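Local coordinates for sugar ABC transporter substrate-binding protein (Treponema pallidum subsp. pallidum, PDB 5U2P) that probably binds a sugar or related solute in the periplasm for an ABC transporter, although its natural ligand is not established, at residues A[137-142]-A[268-273]; A[143-148]-A[259-264]; A[190-195]-A[288-293]; A[253-258]-A[274-279]. All blocks are in the same frame, centred on the assembly; numbering follows the deposited sequence.

Contact 1 (A[137-142]-A[268-273]). With EDO (1,2-ethanediol), chain E.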
loop_
_atom_site.group_PDB
_atom_site.type_symbol
_atom_site.label_atom_id
_atom_site.label_comp_id
_atom_site.label_asym_id
_atom_site.label_seq_id
_atom_site.Cartn_x
_atom_site.Cartn_y
_atom_site.Cartn_z
ATOM N N VAL A 137 -2.214 -3.717 -1.269
ATOM C CA VAL A 137 -1.269 -4.324 -2.207
ATOM C C VAL A 137 0.052 -4.670 -1.514
ATOM O O VAL A 137 0.660 -5.730 -1.744
ATOM C CB VAL A 137 -0.974 -3.383 -3.400
ATOM C CG1 VAL A 137 0.130 -3.962 -4.281
ATOM C CG2 VAL A 137 -2.237 -3.168 -4.214
ATOM N N SER A 138 0.486 -3.743 -0.681
ATOM C CA SER A 138 1.801 -3.743 -0.068
ATOM C C SER A 138 1.717 -3.118 1.322
ATOM O O SER A 138 1.037 -2.103 1.504
ATOM C CB SER A 138 2.773 -2.959 -0.953
ATOM O OG SER A 138 4.028 -2.858 -0.332
ATOM N N ILE A 139 2.353 -3.744 2.308
ATOM C CA ILE A 139 2.511 -3.177 3.645
ATOM C C ILE A 139 3.995 -2.887 3.872
ATOM O O ILE A 139 4.824 -3.753 3.641
ATOM C CB ILE A 139 1.992 -4.139 4.731
ATOM C CG1 ILE A 139 0.496 -4.408 4.520
ATOM C CG2 ILE A 139 2.269 -3.609 6.119
ATOM C CD1 ILE A 139 -0.411 -3.273 4.827
ATOM N N ASN A 140 4.326 -1.666 4.277
ATOM C CA ASN A 140 5.708 -1.307 4.617
ATOM C C ASN A 140 6.027 -1.625 6.057
ATOM O O ASN A 140 5.294 -1.237 6.970
ATOM C CB ASN A 140 5.956 0.192 4.373
ATOM C CG ASN A 140 5.827 0.576 2.903
ATOM O OD1 ASN A 140 6.206 -0.171 2.008
ATOM N ND2 ASN A 140 5.252 1.745 2.654
ATOM N N ALA A 141 7.135 -2.320 6.271
ATOM C CA ALA A 141 7.581 -2.599 7.618
ATOM C C ALA A 141 9.101 -2.786 7.669
ATOM O O ALA A 141 9.766 -2.911 6.636
ATOM C CB ALA A 141 6.853 -3.849 8.146
ATOM N N LEU A 142 9.624 -2.827 8.886
ATOM C CA LEU A 142 11.013 -3.175 9.159
ATOM C C LEU A 142 11.103 -4.672 9.337
ATOM O O LEU A 142 10.606 -5.225 10.319
ATOM C CB LEU A 142 11.501 -2.451 10.410
ATOM C CG LEU A 142 12.982 -2.629 10.750
ATOM C CD1 LEU A 142 13.882 -2.012 9.684
ATOM C CD2 LEU A 142 13.261 -2.011 12.123
ATOM N N GLY A 268 10.899 -1.902 3.834
ATOM C CA GLY A 268 10.190 -1.847 2.585
ATOM C C GLY A 268 8.962 -2.716 2.566
ATOM O O GLY A 268 8.383 -3.055 3.607
ATOM N N SER A 269 8.572 -3.074 1.351
ATOM C CA SER A 269 7.348 -3.808 1.104
ATOM C C SER A 269 7.379 -5.226 1.643
ATOM O O SER A 269 8.370 -5.938 1.461
ATOM C CB SER A 269 7.079 -3.876 -0.389
ATOM O OG SER A 269 5.964 -4.701 -0.621
ATOM N N HIS A 270 6.272 -5.669 2.239
ATOM C CA HIS A 270 6.185 -7.065 2.689
ATOM C C HIS A 270 6.304 -8.048 1.509
ATOM O O HIS A 270 6.571 -9.238 1.723
ATOM C CB HIS A 270 4.873 -7.297 3.458
ATOM C CG HIS A 270 3.717 -7.657 2.582
ATOM N ND1 HIS A 270 2.959 -6.711 1.909
ATOM C CD2 HIS A 270 3.200 -8.862 2.238
ATOM C CE1 HIS A 270 2.022 -7.323 1.206
ATOM N NE2 HIS A 270 2.144 -8.633 1.390
ATOM N N LEU A 271 6.097 -7.575 0.278
ATOM C CA LEU A 271 6.253 -8.429 -0.897
ATOM C C LEU A 271 7.714 -8.853 -1.068
ATOM O O LEU A 271 7.999 -9.948 -1.575
ATOM C CB LEU A 271 5.758 -7.738 -2.167
ATOM C CG LEU A 271 4.249 -7.391 -2.160
ATOM C CD1 LEU A 271 3.879 -6.551 -3.380
ATOM C CD2 LEU A 271 3.378 -8.642 -2.050
ATOM N N VAL A 272 8.629 -7.987 -0.648
ATOM C CA VAL A 272 10.048 -8.309 -0.668
ATOM C C VAL A 272 10.348 -9.359 0.402
ATOM O O VAL A 272 11.055 -10.339 0.142
ATOM C CB VAL A 272 10.910 -7.054 -0.468
ATOM C CG1 VAL A 272 12.380 -7.395 -0.378
ATOM C CG2 VAL A 272 10.650 -6.062 -1.593
ATOM N N ALA A 273 9.785 -9.188 1.600
ATOM C CA ALA A 273 9.956 -10.154 2.681
ATOM C C ALA A 273 9.402 -11.515 2.270
ATOM O O ALA A 273 10.020 -12.572 2.520
ATOM C CB ALA A 273 9.269 -9.670 3.958
HETATM C C1 EDO E . 4.173 0.724 -1.283
HETATM O O1 EDO E . 4.629 -0.106 -0.216
HETATM C C2 EDO E . 4.286 2.207 -0.968
HETATM O O2 EDO E . 5.208 2.535 0.069
#
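Ile139 and His270 hold each other twice, once through the backbone and once through the imidazole. His270 N gives its hydrogen to Ile139 O at 2.8 Å, while Ile139 N points back at His270 ND1 at 3.1 Å, 16° out of the ring plane. The ring can meet the strand edge because CG sits between the backbone N and the carbonyl carbon (chi1 87°), which turns ND1 back to the strand. Farther along, Ala141 and Gly268 form an antiparallel hydrogen-bonded pair, with Ala141 N to Gly268 O at 3.0 Å and Gly268 N to Ala141 O at 3.2 Å.

Ser138 OG and Ser269 OG lie 2.7 Å apart in a hydrogen bond whose direction is open, and Ser269 OG also accepts from Leu271 N at 3.0 Å as the N-cap of helix 270-279. On the face of the sheet that carries Asn140 and Ser269, the two hydroxyls of 1,2-ethanediol pair with the two ends of the Asn140 amide: O1 donates to OD1, and ND2 donates to O2 at 2.7 Å. Ser138 OG lies 2.8 Å from diol O1, its proton contested by Ser269 OG. Leu271 CD1 packs near the carbonyl oxygen Val137 O.

Accepting at ND1 suggests that His270 carries a proton on NE2. The diol, probably from the crystallisation liquor, also bonds to Asp377; Asn140 and Asp377, with Ser138 close by, may offer a polar patch suited to neighbouring hydroxyls.

Contact 2 (A[143-148]-A[259-264])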
loop_
_atom_site.group_PDB
_atom_site.type_symbol
_atom_site.label_atom_id
_atom_site.label_comp_id
_atom_site.label_asym_id
_atom_site.label_seq_id
_atom_site.Cartn_x
_atom_site.Cartn_y
_atom_site.Cartn_z
ATOM N N PHE A 143 11.717 -5.326 8.368
ATOM C CA PHE A 143 11.934 -6.759 8.413
ATOM C C PHE A 143 13.354 -7.033 8.875
ATOM O O PHE A 143 14.297 -6.355 8.456
ATOM C CB PHE A 143 11.662 -7.357 7.051
ATOM C CG PHE A 143 10.247 -7.179 6.608
ATOM C CD1 PHE A 143 9.260 -8.025 7.076
ATOM C CD2 PHE A 143 9.884 -6.141 5.776
ATOM C CE1 PHE A 143 7.947 -7.867 6.694
ATOM C CE2 PHE A 143 8.581 -5.978 5.381
ATOM C CZ PHE A 143 7.602 -6.841 5.851
ATOM N N TYR A 144 13.509 -7.990 9.776
ATOM C CA TYR A 144 14.821 -8.279 10.313
ATOM C C TYR A 144 15.070 -9.764 10.493
ATOM O O TYR A 144 14.139 -10.583 10.582
ATOM C CB TYR A 144 15.030 -7.554 11.634
ATOM C CG TYR A 144 14.111 -7.956 12.763
ATOM C CD1 TYR A 144 12.879 -7.342 12.926
ATOM C CD2 TYR A 144 14.486 -8.936 13.683
ATOM C CE1 TYR A 144 12.030 -7.691 13.968
ATOM C CE2 TYR A 144 13.647 -9.284 14.733
ATOM C CZ TYR A 144 12.423 -8.661 14.865
ATOM O OH TYR A 144 11.569 -8.986 15.886
ATOM N N ASN A 145 16.354 -10.084 10.480
ATOM C CA ASN A 145 16.841 -11.447 10.638
ATOM C C ASN A 145 16.980 -11.778 12.123
ATOM O O ASN A 145 17.957 -11.379 12.765
ATOM C CB ASN A 145 18.181 -11.622 9.915
ATOM C CG ASN A 145 18.661 -13.061 9.924
ATOM O OD1 ASN A 145 18.354 -13.817 10.844
ATOM N ND2 ASN A 145 19.400 -13.454 8.888
ATOM N N LYS A 146 16.001 -12.513 12.648
ATOM C CA LYS A 146 15.929 -12.836 14.078
ATOM C C LYS A 146 17.174 -13.562 14.591
ATOM O O LYS A 146 17.572 -13.373 15.738
ATOM C CB LYS A 146 14.705 -13.704 14.365
ATOM C CG LYS A 146 13.371 -13.001 14.349
ATOM C CD LYS A 146 12.259 -13.963 14.750
ATOM C CE LYS A 146 10.949 -13.240 14.990
ATOM N NZ LYS A 146 9.863 -14.177 15.390
ATOM N N ASP A 147 17.782 -14.392 13.745
ATOM C CA ASP A 147 18.963 -15.158 14.149
ATOM C C ASP A 147 20.162 -14.251 14.326
ATOM O O ASP A 147 20.910 -14.406 15.283
ATOM C CB ASP A 147 19.300 -16.255 13.133
ATOM C CG ASP A 147 18.292 -17.392 13.130
ATOM O OD1 ASP A 147 17.605 -17.601 14.152
ATOM O OD2 ASP A 147 18.194 -18.090 12.098
ATOM N N LEU A 148 20.352 -13.309 13.405
ATOM C CA LEU A 148 21.440 -12.341 13.532
ATOM C C LEU A 148 21.230 -11.460 14.750
ATOM O O LEU A 148 22.175 -11.147 15.475
ATOM C CB LEU A 148 21.549 -11.457 12.292
ATOM C CG LEU A 148 22.141 -12.071 11.034
ATOM C CD1 LEU A 148 21.982 -11.106 9.870
ATOM C CD2 LEU A 148 23.612 -12.408 11.250
ATOM N N THR A 259 19.328 -13.445 2.211
ATOM C CA THR A 259 19.284 -14.886 2.436
ATOM C C THR A 259 20.669 -15.445 2.709
ATOM O O THR A 259 20.789 -16.618 3.070
ATOM C CB THR A 259 18.639 -15.662 1.253
ATOM O OG1 THR A 259 19.342 -15.423 0.023
ATOM C CG2 THR A 259 17.195 -15.264 1.078
ATOM N N ARG A 260 21.711 -14.623 2.515
ATOM C CA ARG A 260 23.091 -15.000 2.862
ATOM C C ARG A 260 23.599 -14.313 4.141
ATOM O O ARG A 260 24.805 -14.235 4.394
ATOM C CB ARG A 260 24.019 -14.700 1.686
ATOM C CG ARG A 260 23.803 -15.640 0.515
ATOM C CD ARG A 260 24.446 -15.166 -0.758
ATOM N NE ARG A 260 24.327 -16.159 -1.813
ATOM C CZ ARG A 260 23.198 -16.466 -2.448
ATOM N NH1 ARG A 260 22.060 -15.857 -2.150
ATOM N NH2 ARG A 260 23.209 -17.409 -3.386
ATOM N N ASP A 261 22.665 -13.849 4.957
ATOM C CA ASP A 261 22.963 -13.246 6.257
ATOM C C ASP A 261 23.877 -12.022 6.121
ATOM O O ASP A 261 24.697 -11.745 7.002
ATOM C CB ASP A 261 23.615 -14.271 7.219
ATOM C CG ASP A 261 22.675 -15.395 7.648
ATOM O OD1 ASP A 261 21.469 -15.386 7.336
ATOM O OD2 ASP A 261 23.161 -16.303 8.347
ATOM N N ARG A 262 23.737 -11.278 5.025
ATOM C CA ARG A 262 24.561 -10.084 4.804
ATOM C C ARG A 262 23.808 -8.786 5.110
ATOM O O ARG A 262 24.380 -7.691 4.996
ATOM C CB ARG A 262 25.072 -10.059 3.366
ATOM C CG ARG A 262 26.047 -11.136 3.059
ATOM C CD ARG A 262 26.299 -11.219 1.585
ATOM N NE ARG A 262 27.132 -12.374 1.301
ATOM C CZ ARG A 262 27.427 -12.815 0.083
ATOM N NH1 ARG A 262 26.951 -12.204 -0.992
ATOM N NH2 ARG A 262 28.183 -13.893 -0.044
ATOM N N ILE A 263 22.537 -8.918 5.500
ATOM C CA ILE A 263 21.681 -7.787 5.889
ATOM C C ILE A 263 20.900 -8.059 7.181
ATOM O O ILE A 263 20.129 -9.017 7.267
ATOM C CB ILE A 263 20.628 -7.470 4.812
ATOM C CG1 ILE A 263 21.280 -7.224 3.463
ATOM C CG2 ILE A 263 19.746 -6.260 5.250
ATOM C CD1 ILE A 263 20.258 -7.073 2.342
ATOM N N ALA A 264 21.048 -7.178 8.157
ATOM C CA ALA A 264 20.368 -7.341 9.439
ATOM C C ALA A 264 18.911 -6.943 9.341
ATOM O O ALA A 264 18.028 -7.651 9.840
ATOM C CB ALA A 264 21.059 -6.517 10.511
HETATM O O HOH W 1 20.016 -11.720 6.843
#
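Tyr144 touches the second segment mainly through its backbone, its CA lying 3.3 Å from Ala264 O in a CA-H...O contact. The same carbonyl oxygen takes the amide hydrogen of the next residue, Asn145 N, at 3.0 Å and 166°. Asn145 then does most of the polar work. With CG anti to its own N (chi1 -174°), its amide reaches across to the second segment and presents ND2 to Asp261 OD1 at 3.2 Å, a weak bond in which amide and carboxylate planes are turned 68° apart. A water takes another hydrogen from ND2 and gives one to Ile263 O at 2.7 Å. Asn145 OD1 turns to its own chain: as N-cap of helix 146-151 it accepts from Leu148 N at 3.3 Å, the donor well above the carbonyl plane, and weakly from Asp147 N. Leu148 closes the contact with CD1, 3.8 Å from Ile263 O and beside Ala264 CA.

Asp261, at positive phi, is the C-prime residue of the Schellman motif that ends helix 251-258, and its OD1 also forms a salt bridge with Arg280. The contact thus lies where strand 138-145 passes into helix 146-151 next to the start of strand 263-267, with Phe258 against Asn145 and Ile177 against Leu148.

Contact 3 (A[190-195]-A[288-293]); sequences HTLLAD and CVLPIT
Leu192 and Ile292 meet through methyl groups, CD1 of the leucine lying 3.6 Å from CD1 of the isoleucine, with Leu192 CG at 4.0 Å from that same Ile292 CD1. The two side chains approach at a slant. Leu192 extends its isobutyl group with CG anti to the backbone N (chi1 174°), which brings its end closer to the loop than the root of the side chain would suggest. Ile292 does likewise, its CG1 branch anti to N at -165° so that CD1 reaches forward to the helix while CG2 turns to Asp195. Leu290 crosses Leu192 at about a right angle, but the modelled approach of Leu290 CD2 to Leu192 CD1 is too short for carbons and the detail is doubtful.

One polar side chain joins the apolar ones: Asp195 OD2 lies 4.1 Å from Ile292 CG2, whereas its other oxygen, OD1, is hydrogen-bonded to Thr301 OG1, which gives this buried carboxylate oxygen a polar partner.

The backbone shape is consistent with both Leu290 and Ile292 facing the helix. Pro291 is the centre of an inverse gamma turn, with a weak bond from Ile292 N to Leu290 O, and it points away while its two neighbours point inward.

The loop, running from strand 285-288 to strand 300-303, thereby lies against the first turn of helix 191-214. Phe267 of strand 263-267 touches Leu192, Asp195 and Leu290, and Leu142 of strand 138-145 adjoins Leu290.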
loop_
_atom_site.group_PDB
_atom_site.type_symbol
_atom_site.label_atom_id
_atom_site.label_comp_id
_atom_site.label_asym_id
_atom_site.label_seq_id
_atom_site.Cartn_x
_atom_site.Cartn_y
_atom_site.Cartn_z
ATOM N N HIS A 190 11.770 8.063 -1.770
ATOM C CA HIS A 190 11.947 6.649 -1.481
ATOM C C HIS A 190 11.007 6.190 -0.360
ATOM O O HIS A 190 10.627 6.966 0.506
ATOM C CB HIS A 190 13.399 6.357 -1.095
ATOM C CG HIS A 190 13.643 4.901 -0.895
ATOM N ND1 HIS A 190 13.592 4.303 0.346
ATOM C CD2 HIS A 190 13.846 3.906 -1.788
ATOM C CE1 HIS A 190 13.781 3.002 0.209
ATOM N NE2 HIS A 190 13.933 2.735 -1.079
ATOM N N THR A 191 10.646 4.910 -0.391
ATOM C CA THR A 191 9.795 4.279 0.605
ATOM C C THR A 191 10.039 4.667 2.064
ATOM O O THR A 191 9.102 4.851 2.825
ATOM C CB THR A 191 9.974 2.733 0.509
ATOM O OG1 THR A 191 9.991 2.328 -0.875
ATOM C CG2 THR A 191 8.890 2.016 1.258
ATOM N N LEU A 192 11.305 4.705 2.472
ATOM C CA LEU A 192 11.656 5.038 3.845
ATOM C C LEU A 192 11.165 6.425 4.231
ATOM O O LEU A 192 10.464 6.604 5.241
ATOM C CB LEU A 192 13.180 4.954 4.045
ATOM C CG LEU A 192 13.719 5.404 5.400
ATOM C CD1 LEU A 192 13.112 4.554 6.456
ATOM C CD2 LEU A 192 15.232 5.283 5.431
ATOM N N LEU A 193 11.521 7.416 3.427
ATOM C CA LEU A 193 11.090 8.774 3.731
ATOM C C LEU A 193 9.581 8.919 3.503
ATOM O O LEU A 193 8.895 9.630 4.250
ATOM C CB LEU A 193 11.867 9.790 2.892
ATOM C CG LEU A 193 11.704 11.252 3.293
ATOM C CD1 LEU A 193 12.069 11.458 4.768
ATOM C CD2 LEU A 193 12.566 12.132 2.391
ATOM N N ALA A 194 9.057 8.244 2.483
ATOM C CA ALA A 194 7.612 8.258 2.219
ATOM C C ALA A 194 6.822 7.769 3.431
ATOM O O ALA A 194 5.818 8.369 3.822
ATOM C CB ALA A 194 7.288 7.417 1.004
ATOM N N ASP A 195 7.263 6.652 4.002
ATOM C CA ASP A 195 6.627 6.100 5.186
ATOM C C ASP A 195 6.593 7.138 6.311
ATOM O O ASP A 195 5.537 7.435 6.889
ATOM C CB ASP A 195 7.368 4.832 5.625
ATOM C CG ASP A 195 6.806 4.227 6.887
ATOM O OD1 ASP A 195 5.795 3.490 6.785
ATOM O OD2 ASP A 195 7.380 4.475 7.975
ATOM N N CYS A 288 8.496 -5.498 12.275
ATOM C CA CYS A 288 7.989 -4.536 13.242
ATOM C C CYS A 288 7.860 -3.162 12.617
ATOM O O CYS A 288 8.289 -2.929 11.484
ATOM C CB CYS A 288 8.913 -4.471 14.456
ATOM S SG CYS A 288 10.580 -3.905 14.055
ATOM N N VAL A 289 7.246 -2.256 13.365
ATOM C CA VAL A 289 7.130 -0.867 12.956
ATOM C C VAL A 289 8.500 -0.237 12.834
ATOM O O VAL A 289 9.380 -0.500 13.652
ATOM C CB VAL A 289 6.280 -0.079 13.961
ATOM C CG1 VAL A 289 6.480 1.427 13.812
ATOM C CG2 VAL A 289 4.825 -0.457 13.778
ATOM N N LEU A 290 8.692 0.595 11.815
ATOM C CA LEU A 290 9.936 1.360 11.723
ATOM C C LEU A 290 9.831 2.603 12.596
ATOM O O LEU A 290 9.081 3.527 12.263
ATOM C CB LEU A 290 10.238 1.757 10.281
ATOM C CG LEU A 290 11.527 2.569 10.080
ATOM C CD1 LEU A 290 12.781 1.692 10.093
ATOM C CD2 LEU A 290 11.421 3.327 8.798
ATOM N N PRO A 291 10.580 2.646 13.720
ATOM C CA PRO A 291 10.383 3.796 14.615
ATOM C C PRO A 291 11.131 5.047 14.153
ATOM O O PRO A 291 12.193 5.373 14.690
ATOM C CB PRO A 291 10.926 3.287 15.947
ATOM C CG PRO A 291 12.017 2.338 15.557
ATOM C CD PRO A 291 11.567 1.691 14.266
ATOM N N ILE A 292 10.555 5.743 13.177
ATOM C CA ILE A 292 11.223 6.849 12.495
ATOM C C ILE A 292 10.483 8.156 12.737
ATOM O O ILE A 292 10.925 9.217 12.299
ATOM C CB ILE A 292 11.329 6.577 10.972
ATOM C CG1 ILE A 292 12.333 7.529 10.315
ATOM C CG2 ILE A 292 9.953 6.642 10.315
ATOM C CD1 ILE A 292 12.657 7.174 8.881
ATOM N N THR A 293 9.344 8.063 13.421
ATOM C CA THR A 293 8.602 9.244 13.865
ATOM C C THR A 293 8.134 9.046 15.298
ATOM O O THR A 293 8.065 7.916 15.778
ATOM C CB THR A 293 7.371 9.537 12.979
ATOM O OG1 THR A 293 6.373 8.521 13.172
ATOM C CG2 THR A 293 7.761 9.592 11.512
#

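Contact 4 (A[253-258]-A[274-279])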
loop_
_atom_site.group_PDB
_atom_site.type_symbol
_atom_site.label_atom_id
_atom_site.label_comp_id
_atom_site.label_asym_id
_atom_site.label_seq_id
_atom_site.Cartn_x
_atom_site.Cartn_y
_atom_site.Cartn_z
ATOM N N GLU A 253 18.760 -8.210 -5.614
ATOM C CA GLU A 253 20.026 -8.102 -4.912
ATOM C C GLU A 253 19.828 -8.121 -3.399
ATOM O O GLU A 253 20.572 -8.774 -2.681
ATOM C CB GLU A 253 20.768 -6.840 -5.358
ATOM C CG GLU A 253 21.110 -6.889 -6.830
ATOM C CD GLU A 253 21.839 -5.658 -7.323
ATOM O OE1 GLU A 253 21.184 -4.607 -7.500
ATOM O OE2 GLU A 253 23.070 -5.743 -7.541
ATOM N N ILE A 254 18.799 -7.442 -2.915
ATOM C CA ILE A 254 18.440 -7.501 -1.505
ATOM C C ILE A 254 18.134 -8.934 -1.092
ATOM O O ILE A 254 18.607 -9.394 -0.061
ATOM C CB ILE A 254 17.207 -6.608 -1.207
ATOM C CG1 ILE A 254 17.543 -5.128 -1.374
ATOM C CG2 ILE A 254 16.612 -6.907 0.172
ATOM C CD1 ILE A 254 18.615 -4.617 -0.491
ATOM N N ILE A 255 17.331 -9.638 -1.885
ATOM C CA ILE A 255 16.996 -11.015 -1.576
ATOM C C ILE A 255 18.257 -11.882 -1.516
ATOM O O ILE A 255 18.439 -12.698 -0.589
ATOM C CB ILE A 255 16.001 -11.591 -2.611
ATOM C CG1 ILE A 255 14.666 -10.846 -2.538
ATOM C CG2 ILE A 255 15.788 -13.080 -2.369
ATOM C CD1 ILE A 255 13.763 -11.073 -3.728
ATOM N N HIS A 256 19.120 -11.707 -2.508
ATOM C CA HIS A 256 20.362 -12.455 -2.583
ATOM C C HIS A 256 21.189 -12.262 -1.326
ATOM O O HIS A 256 21.647 -13.240 -0.713
ATOM C CB HIS A 256 21.162 -12.030 -3.800
ATOM C CG HIS A 256 22.415 -12.805 -3.994
ATOM N ND1 HIS A 256 23.581 -12.510 -3.329
ATOM C CD2 HIS A 256 22.692 -13.857 -4.799
ATOM C CE1 HIS A 256 24.517 -13.365 -3.703
ATOM N NE2 HIS A 256 24.010 -14.170 -4.615
ATOM N N ASP A 257 21.350 -11.004 -0.914
ATOM C CA ASP A 257 22.167 -10.706 0.253
ATOM C C ASP A 257 21.471 -11.069 1.576
ATOM O O ASP A 257 22.127 -11.542 2.515
ATOM C CB ASP A 257 22.573 -9.225 0.251
ATOM C CG ASP A 257 23.527 -8.868 -0.885
ATOM O OD1 ASP A 257 24.183 -9.778 -1.434
ATOM O OD2 ASP A 257 23.625 -7.660 -1.224
ATOM N N PHE A 258 20.161 -10.858 1.666
ATOM C CA PHE A 258 19.453 -11.124 2.912
ATOM C C PHE A 258 19.488 -12.602 3.232
ATOM O O PHE A 258 19.671 -12.978 4.395
ATOM C CB PHE A 258 18.002 -10.620 2.840
ATOM C CG PHE A 258 17.402 -10.319 4.183
ATOM C CD1 PHE A 258 17.059 -11.350 5.058
ATOM C CD2 PHE A 258 17.195 -9.009 4.579
ATOM C CE1 PHE A 258 16.501 -11.059 6.294
ATOM C CE2 PHE A 258 16.650 -8.713 5.801
ATOM C CZ PHE A 258 16.294 -9.730 6.664
ATOM N N ASP A 274 8.246 -11.513 1.615
ATOM C CA ASP A 274 7.684 -12.766 1.076
ATOM C C ASP A 274 8.661 -13.465 0.118
ATOM O O ASP A 274 8.834 -14.708 0.145
ATOM C CB ASP A 274 6.370 -12.495 0.339
ATOM C CG ASP A 274 5.172 -12.355 1.272
ATOM O OD1 ASP A 274 5.291 -12.655 2.477
ATOM O OD2 ASP A 274 4.092 -11.958 0.779
ATOM N N ALA A 275 9.304 -12.666 -0.720
ATOM C CA ALA A 275 10.247 -13.146 -1.713
ATOM C C ALA A 275 11.486 -13.708 -1.046
ATOM O O ALA A 275 12.080 -14.692 -1.522
ATOM C CB ALA A 275 10.617 -12.049 -2.663
ATOM N N ILE A 276 11.886 -13.086 0.060
ATOM C CA ILE A 276 13.040 -13.579 0.821
ATOM C C ILE A 276 12.743 -14.971 1.373
ATOM O O ILE A 276 13.562 -15.893 1.283
ATOM C CB ILE A 276 13.396 -12.606 1.955
ATOM C CG1 ILE A 276 14.038 -11.365 1.339
ATOM C CG2 ILE A 276 14.332 -13.225 2.985
ATOM C CD1 ILE A 276 14.208 -10.216 2.279
ATOM N N ILE A 277 11.567 -15.112 1.957
ATOM C CA ILE A 277 11.158 -16.393 2.513
ATOM C C ILE A 277 11.006 -17.441 1.439
ATOM O O ILE A 277 11.333 -18.609 1.670
ATOM C CB ILE A 277 9.845 -16.245 3.306
ATOM C CG1 ILE A 277 10.078 -15.313 4.499
ATOM C CG2 ILE A 277 9.365 -17.608 3.793
ATOM C CD1 ILE A 277 8.805 -14.841 5.180
ATOM N N LYS A 278 10.480 -17.066 0.281
ATOM C CA LYS A 278 10.321 -18.017 -0.821
ATOM C C LYS A 278 11.691 -18.569 -1.213
ATOM O O LYS A 278 11.859 -19.768 -1.452
ATOM C CB LYS A 278 9.652 -17.353 -2.020
ATOM C CG LYS A 278 9.390 -18.298 -3.180
ATOM C CD LYS A 278 8.705 -17.592 -4.341
ATOM C CE LYS A 278 8.105 -18.582 -5.325
ATOM N NZ LYS A 278 7.567 -17.896 -6.530
ATOM N N GLU A 279 12.682 -17.690 -1.226
ATOM C CA GLU A 279 14.046 -18.055 -1.635
ATOM C C GLU A 279 14.761 -18.896 -0.578
ATOM O O GLU A 279 15.569 -19.776 -0.918
ATOM C CB GLU A 279 14.852 -16.797 -1.936
ATOM C CG GLU A 279 16.363 -17.004 -2.119
ATOM C CD GLU A 279 16.730 -17.709 -3.412
ATOM O OE1 GLU A 279 15.825 -17.930 -4.260
ATOM O OE2 GLU A 279 17.932 -18.039 -3.566
#
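The axes of helix segments 253-258 and 274-279 approach to 9.4 Å and cross at -50°, with Ile255 and Ile276 as the closest pair of CA atoms, 5.3 Å apart. This is the helix pair of an alpha-beta-alpha unit: helix 251-258 leads into strand 263-267, which leads into helix 270-279, and both helices pack together beside the mixed sheet of their lobe. All the side-chain contact is apolar. Ile255 sits in the middle and divides its branches among three residues. Its CD1 pushes against Ala275 CB at 3.5 Å, tighter than usual for carbon atoms, and the small alanine lets the methyl come so close. Its CG1 passes obliquely by Ile276 CG1 at 4.0 Å, and its CG2 rests on the aliphatic root of Glu279, 3.9 Å from CB. Toward the sheet, Phe258, whose side chain also touches Ile263, Tyr266 and Leu285, has CG anti to the backbone N (chi1 -156°), which sets its ring against Ile276. Here Ile276 CG2 comes to 3.9 Å from Phe258 CD1, and its CD1 methyl stands over one face of the Phe258 ring in a CH-pi contact, 4.1 Å from the centroid and 26° off the ring normal.

From the N terminus, strand 138-145, with the start of helix 146-151, supplies most of the first halves of contacts 1 and 2. Their partners return in reverse order: 259-264 closes the shorter loop of contact 2, then 268-273 the longer loop of contact 1, so contact 2 lies within contact 1. Contact 3 starts between these, at helix 191-214, and ends last, at 288-293, crossing both. Contact 4, whose segments 253-258 and 274-279 flank strand 263-267, crosses contacts 1 and 2 but falls within contact 3. Phe143 packs on Gly268, His270 and Ala273, joining contacts 2 and 1, while Leu142 O meets Cys288 N, linking contacts 1 and 3 through the sheet.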